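Local coordinates for hydroquinone dioxygenase large subunit (Pseudomonas sp., PDB 4ZXA), which probably catalyses, with its small subunit, the iron-dependent opening of the hydroquinone ring by oxygen, at residues V254-G257 with V261-F264; N282-I287 with P298-H303. One frame throughout, in Å; residues are numbered along the deposited sequence.

Interaction 1. Residues V254-G257 with V261-F264. With CD (cadmium ion), chain I; H8N (4-hydroxybenzonitrile), chain J.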
loop_
_atom_site.group_PDB
_atom_site.type_symbol
_atom_site.label_atom_id
_atom_site.label_comp_id
_atom_site.label_asym_id
_atom_site.label_seq_id
_atom_site.Cartn_x
_atom_site.Cartn_y
_atom_site.Cartn_z
ATOM N N VAL E 254 2.643 -8.117 -6.547
ATOM C CA VAL E 254 2.668 -9.094 -5.474
ATOM C C VAL E 254 4.065 -9.122 -4.933
ATOM O O VAL E 254 4.979 -8.651 -5.591
ATOM C CB VAL E 254 2.350 -10.534 -5.985
ATOM C CG1 VAL E 254 0.923 -10.623 -6.474
ATOM C CG2 VAL E 254 3.329 -10.955 -7.092
ATOM N N PHE E 255 4.257 -9.677 -3.744
ATOM C CA PHE E 255 5.602 -10.138 -3.410
ATOM C C PHE E 255 5.695 -11.656 -3.556
ATOM O O PHE E 255 4.793 -12.413 -3.163
ATOM C CB PHE E 255 6.160 -9.580 -2.081
ATOM C CG PHE E 255 5.527 -10.142 -0.828
ATOM C CD1 PHE E 255 4.500 -9.444 -0.178
ATOM C CD2 PHE E 255 6.002 -11.331 -0.258
ATOM C CE1 PHE E 255 3.933 -9.939 1.013
ATOM C CE2 PHE E 255 5.435 -11.852 0.932
ATOM C CZ PHE E 255 4.401 -11.155 1.572
ATOM N N HIS E 256 6.775 -12.088 -4.187
ATOM C CA HIS E 256 6.895 -13.475 -4.599
ATOM C C HIS E 256 7.812 -14.264 -3.687
ATOM O O HIS E 256 8.934 -13.838 -3.412
ATOM C CB HIS E 256 7.424 -13.553 -6.025
ATOM C CG HIS E 256 7.434 -14.943 -6.571
ATOM N ND1 HIS E 256 8.408 -15.393 -7.433
ATOM C CD2 HIS E 256 6.603 -15.980 -6.367
ATOM C CE1 HIS E 256 8.171 -16.649 -7.747
ATOM N NE2 HIS E 256 7.076 -17.034 -7.114
ATOM N N GLY E 257 7.328 -15.405 -3.211
ATOM C CA GLY E 257 8.165 -16.352 -2.488
ATOM C C GLY E 257 8.618 -17.458 -3.431
ATOM O O GLY E 257 7.788 -18.192 -3.972
ATOM N N VAL E 261 15.496 -21.285 -8.410
ATOM C CA VAL E 261 16.326 -20.123 -8.676
ATOM C C VAL E 261 15.748 -19.397 -9.901
ATOM O O VAL E 261 15.336 -20.044 -10.870
ATOM C CB VAL E 261 17.789 -20.545 -8.957
ATOM C CG1 VAL E 261 18.595 -19.371 -9.505
ATOM C CG2 VAL E 261 18.449 -21.101 -7.703
ATOM N N GLU E 262 15.704 -18.066 -9.851
ATOM C CA GLU E 262 15.310 -17.264 -11.008
ATOM C C GLU E 262 16.482 -16.429 -11.482
ATOM O O GLU E 262 17.338 -16.062 -10.668
ATOM C CB GLU E 262 14.179 -16.314 -10.648
ATOM C CG GLU E 262 12.893 -16.994 -10.306
ATOM C CD GLU E 262 11.959 -16.096 -9.526
ATOM O OE1 GLU E 262 12.450 -15.094 -8.956
ATOM O OE2 GLU E 262 10.745 -16.387 -9.492
ATOM N N TRP E 263 16.510 -16.116 -12.782
ATOM C CA TRP E 263 17.523 -15.220 -13.336
ATOM C C TRP E 263 16.907 -13.961 -13.949
ATOM O O TRP E 263 15.982 -14.026 -14.761
ATOM C CB TRP E 263 18.397 -15.944 -14.357
ATOM C CG TRP E 263 19.262 -17.010 -13.749
ATOM C CD1 TRP E 263 18.900 -18.299 -13.465
ATOM C CD2 TRP E 263 20.639 -16.888 -13.354
ATOM N NE1 TRP E 263 19.967 -18.987 -12.919
ATOM C CE2 TRP E 263 21.042 -18.142 -12.839
ATOM C CE3 TRP E 263 21.576 -15.852 -13.400
ATOM C CZ2 TRP E 263 22.332 -18.373 -12.369
ATOM C CZ3 TRP E 263 22.846 -16.082 -12.928
ATOM C CH2 TRP E 263 23.218 -17.332 -12.425
ATOM N N PHE E 264 17.427 -12.810 -13.536
ATOM C CA PHE E 264 17.005 -11.522 -14.064
ATOM C C PHE E 264 18.173 -10.871 -14.832
ATOM O O PHE E 264 19.273 -10.743 -14.291
ATOM C CB PHE E 264 16.591 -10.601 -12.911
ATOM C CG PHE E 264 15.342 -11.026 -12.176
ATOM C CD1 PHE E 264 14.470 -11.960 -12.714
ATOM C CD2 PHE E 264 15.022 -10.460 -10.947
ATOM C CE1 PHE E 264 13.310 -12.342 -12.031
ATOM C CE2 PHE E 264 13.860 -10.832 -10.259
ATOM C CZ PHE E 264 13.004 -11.778 -10.808
HETATM CD CD CD I . 10.405 -14.617 -7.786
HETATM N NAA H8N J . 9.260 -13.330 -9.368
HETATM C CAC H8N J . 8.947 -12.631 -10.217
HETATM C CAI H8N J . 8.581 -11.705 -11.329
HETATM C CAF H8N J . 9.530 -10.789 -11.762
HETATM C CAD H8N J . 9.226 -9.906 -12.795
HETATM C CAH H8N J . 7.964 -9.976 -13.363
HETATM O OAB H8N J . 7.648 -9.105 -14.370
HETATM C CAE H8N J . 7.011 -10.892 -12.931
HETATM C CAG H8N J . 7.325 -11.769 -11.904
#
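E262 opens strand 262-266 and meets H256, on strand 251-257, through a shared cadmium ion. Its chain runs extended beyond CG, with CG turned away from its own carbonyl carbon (chi1 -66°), and its carboxylate takes the metal with both oxygens: OE1 lies 2.4 Å and OE2 2.5 Å from the cadmium. H256 binds the same ion through ND1 at 2.2 Å. OE2 of E262 also reaches the edge of the imidazole, 3.1 Å from CE1 of H256, with ring and carboxylate planes 27° apart. The imidazole's rotation is fixed at two points, since NE2 of H256 is hydrogen-bonded to the backbone oxygen of Y80. Bound 4-hydroxybenzonitrile adds its nitrile nitrogen, NAA, 2.3 Å from the cadmium. Two residues on, F264 brings CZ within 3.7 Å of H8N CAF, and its ring also meets that of W273. N258 and H303 complete the protein ligands. Two histidines, a bidentate glutamate and an asparagine leave one coordination position to the nitrile, consistent with a site where iron would sit in the working dioxygenase and meet substrate or oxygen.

Interaction 2. Residues N282-I287 with P298-H303; sequences NPRARI and PADIRH. With CD (cadmium ion), chain I.
R284 reaches from strand 283-290 toward the turn that leads into strand 301-307, laying its aliphatic part near I301 and its charged end near D300. The closer-packed side is apolar but not tight: CG of R284 stands 4.4 Å from CG2 of I301, a buried side chain that also rests on V275 of the intervening strand 270-277. On the looser side, partly exposed, NH2 of R284 forms a long salt bridge with OD2 of D300, at 3.8 Å, the guanidinium and carboxylate planes being 77° apart. The arginine bends at chi2 and chi3 (-73° and -102°), which carries its end round to the turn; its stronger ionic partner is D277, held by NH1. D300 sits in the type I turn from P298 to I301. Beyond that turn H303 binds the cadmium through NE2 at 2.2 Å, and its ring meets that of W273. Strand 270-277 runs between the two segments, whose nearest CA atoms, those of R284 and I301, are 8.2 Å apart. R284 and A285 both face V275, a classic beta bulge in the strand outermost within this chain, where the antiparallel cupin sheet runs on into a small-subunit strand through A285 to I287.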
loop_
_atom_site.group_PDB
_atom_site.type_symbol
_atom_site.label_atom_id
_atom_site.label_comp_id
_atom_site.label_asym_id
_atom_site.label_seq_id
_atom_site.Cartn_x
_atom_site.Cartn_y
_atom_site.Cartn_z
ATOM N N ASN E 282 12.795 -11.640 7.285
ATOM C CA ASN E 282 14.026 -10.942 7.629
ATOM C C ASN E 282 14.756 -10.472 6.373
ATOM O O ASN E 282 14.885 -11.218 5.408
ATOM C CB ASN E 282 14.902 -11.843 8.510
ATOM C CG ASN E 282 16.382 -11.719 8.204
ATOM O OD1 ASN E 282 17.074 -10.864 8.758
ATOM N ND2 ASN E 282 16.882 -12.592 7.337
ATOM N N PRO E 283 15.219 -9.228 6.383
ATOM C CA PRO E 283 15.900 -8.661 5.223
ATOM C C PRO E 283 17.189 -9.433 4.925
ATOM O O PRO E 283 17.957 -9.751 5.843
ATOM C CB PRO E 283 16.236 -7.233 5.671
ATOM C CG PRO E 283 15.493 -7.020 6.941
ATOM C CD PRO E 283 15.263 -8.343 7.554
ATOM N N ARG E 284 17.415 -9.731 3.650
ATOM C CA ARG E 284 18.658 -10.355 3.224
ATOM C C ARG E 284 19.478 -9.385 2.375
ATOM O O ARG E 284 20.690 -9.254 2.543
ATOM C CB ARG E 284 18.366 -11.633 2.447
ATOM C CG ARG E 284 17.722 -12.704 3.301
ATOM C CD ARG E 284 18.731 -13.314 4.262
ATOM N NE ARG E 284 19.200 -14.613 3.789
ATOM C CZ ARG E 284 18.456 -15.718 3.812
ATOM N NH1 ARG E 284 17.214 -15.668 4.284
ATOM N NH2 ARG E 284 18.940 -16.876 3.360
ATOM N N ALA E 285 18.806 -8.679 1.479
ATOM C CA ALA E 285 19.511 -7.802 0.569
ATOM C C ALA E 285 18.584 -6.794 -0.094
ATOM O O ALA E 285 17.370 -6.992 -0.164
ATOM C CB ALA E 285 20.258 -8.639 -0.479
ATOM N N ARG E 286 19.171 -5.699 -0.553
ATOM C CA ARG E 286 18.481 -4.726 -1.380
ATOM C C ARG E 286 19.253 -4.585 -2.690
ATOM O O ARG E 286 20.347 -4.026 -2.720
ATOM C CB ARG E 286 18.363 -3.380 -0.660
ATOM C CG ARG E 286 17.430 -2.405 -1.353
ATOM C CD ARG E 286 17.362 -1.080 -0.619
ATOM N NE ARG E 286 16.232 -0.258 -1.053
ATOM C CZ ARG E 286 16.331 0.767 -1.900
ATOM N NH1 ARG E 286 17.516 1.111 -2.420
ATOM N NH2 ARG E 286 15.240 1.457 -2.219
ATOM N N ILE E 287 18.697 -5.120 -3.769
ATOM C CA ILE E 287 19.407 -5.182 -5.040
ATOM C C ILE E 287 18.915 -4.152 -6.063
ATOM O O ILE E 287 17.743 -4.132 -6.422
ATOM C CB ILE E 287 19.325 -6.594 -5.655
ATOM C CG1 ILE E 287 19.828 -7.640 -4.664
ATOM C CG2 ILE E 287 20.114 -6.680 -6.961
ATOM C CD1 ILE E 287 19.998 -8.998 -5.299
ATOM N N PRO E 298 17.691 -16.460 -5.507
ATOM C CA PRO E 298 17.751 -17.814 -4.938
ATOM C C PRO E 298 16.381 -18.412 -4.631
ATOM O O PRO E 298 15.359 -17.708 -4.550
ATOM C CB PRO E 298 18.541 -17.626 -3.634
ATOM C CG PRO E 298 19.198 -16.275 -3.753
ATOM C CD PRO E 298 18.288 -15.454 -4.614
ATOM N N ALA E 299 16.373 -19.725 -4.440
ATOM C CA ALA E 299 15.134 -20.458 -4.262
ATOM C C ALA E 299 14.554 -20.301 -2.855
ATOM O O ALA E 299 13.442 -20.767 -2.593
ATOM C CB ALA E 299 15.362 -21.914 -4.573
ATOM N N ASP E 300 15.294 -19.655 -1.952
ATOM C CA ASP E 300 14.879 -19.595 -0.545
ATOM C C ASP E 300 14.561 -18.185 -0.047
ATOM O O ASP E 300 14.570 -17.922 1.155
ATOM C CB ASP E 300 15.930 -20.256 0.366
ATOM C CG ASP E 300 17.305 -19.590 0.270
ATOM O OD1 ASP E 300 17.543 -18.806 -0.685
ATOM O OD2 ASP E 300 18.151 -19.861 1.152
ATOM N N ILE E 301 14.284 -17.275 -0.971
ATOM C CA ILE E 301 13.951 -15.918 -0.575
ATOM C C ILE E 301 12.596 -15.532 -1.142
ATOM O O ILE E 301 12.011 -16.252 -1.947
ATOM C CB ILE E 301 15.062 -14.878 -0.998
ATOM C CG1 ILE E 301 15.421 -14.992 -2.486
ATOM C CG2 ILE E 301 16.330 -15.046 -0.159
ATOM C CD1 ILE E 301 14.404 -14.377 -3.425
ATOM N N ARG E 302 12.094 -14.395 -0.693
ATOM C CA ARG E 302 10.946 -13.754 -1.323
ATOM C C ARG E 302 11.386 -12.334 -1.671
ATOM O O ARG E 302 12.344 -11.808 -1.088
ATOM C CB ARG E 302 9.773 -13.706 -0.354
ATOM C CG ARG E 302 10.065 -12.852 0.855
ATOM C CD ARG E 302 8.995 -12.996 1.903
ATOM N NE ARG E 302 8.577 -11.685 2.385
ATOM C CZ ARG E 302 7.808 -11.491 3.454
ATOM N NH1 ARG E 302 7.382 -12.530 4.169
ATOM N NH2 ARG E 302 7.471 -10.252 3.813
ATOM N N HIS E 303 10.702 -11.704 -2.614
ATOM C CA HIS E 303 11.169 -10.421 -3.115
ATOM C C HIS E 303 10.060 -9.654 -3.825
ATOM O O HIS E 303 9.019 -10.215 -4.137
ATOM C CB HIS E 303 12.365 -10.634 -4.043
ATOM C CG HIS E 303 12.075 -11.543 -5.202
ATOM N ND1 HIS E 303 13.038 -11.927 -6.095
ATOM C CD2 HIS E 303 10.920 -12.119 -5.603
ATOM C CE1 HIS E 303 12.493 -12.718 -7.014
ATOM N NE2 HIS E 303 11.213 -12.839 -6.736
HETATM CD CD CD I . 10.405 -14.617 -7.786
#

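The two contacts lie about 9 Å apart between centres and share the cadmium: interaction 1 brings two ligands to it, interaction 2 a third. Interaction 1 spans two different sheets and is nearer the centre of the chain; its chemistry is metal coordination, through H256 and E262, beside the ligand pocket. Interaction 2 lies within one sheet, farther out, and relies on a long salt bridge and loose apolar packing beside the small-subunit interface. Strands 251-257 and 301-307 are neighbours in the sheet of interaction 2, and a probable backbone hydrogen bond from H303 N to H256 O, 2.9 Å long, joins the contacts directly.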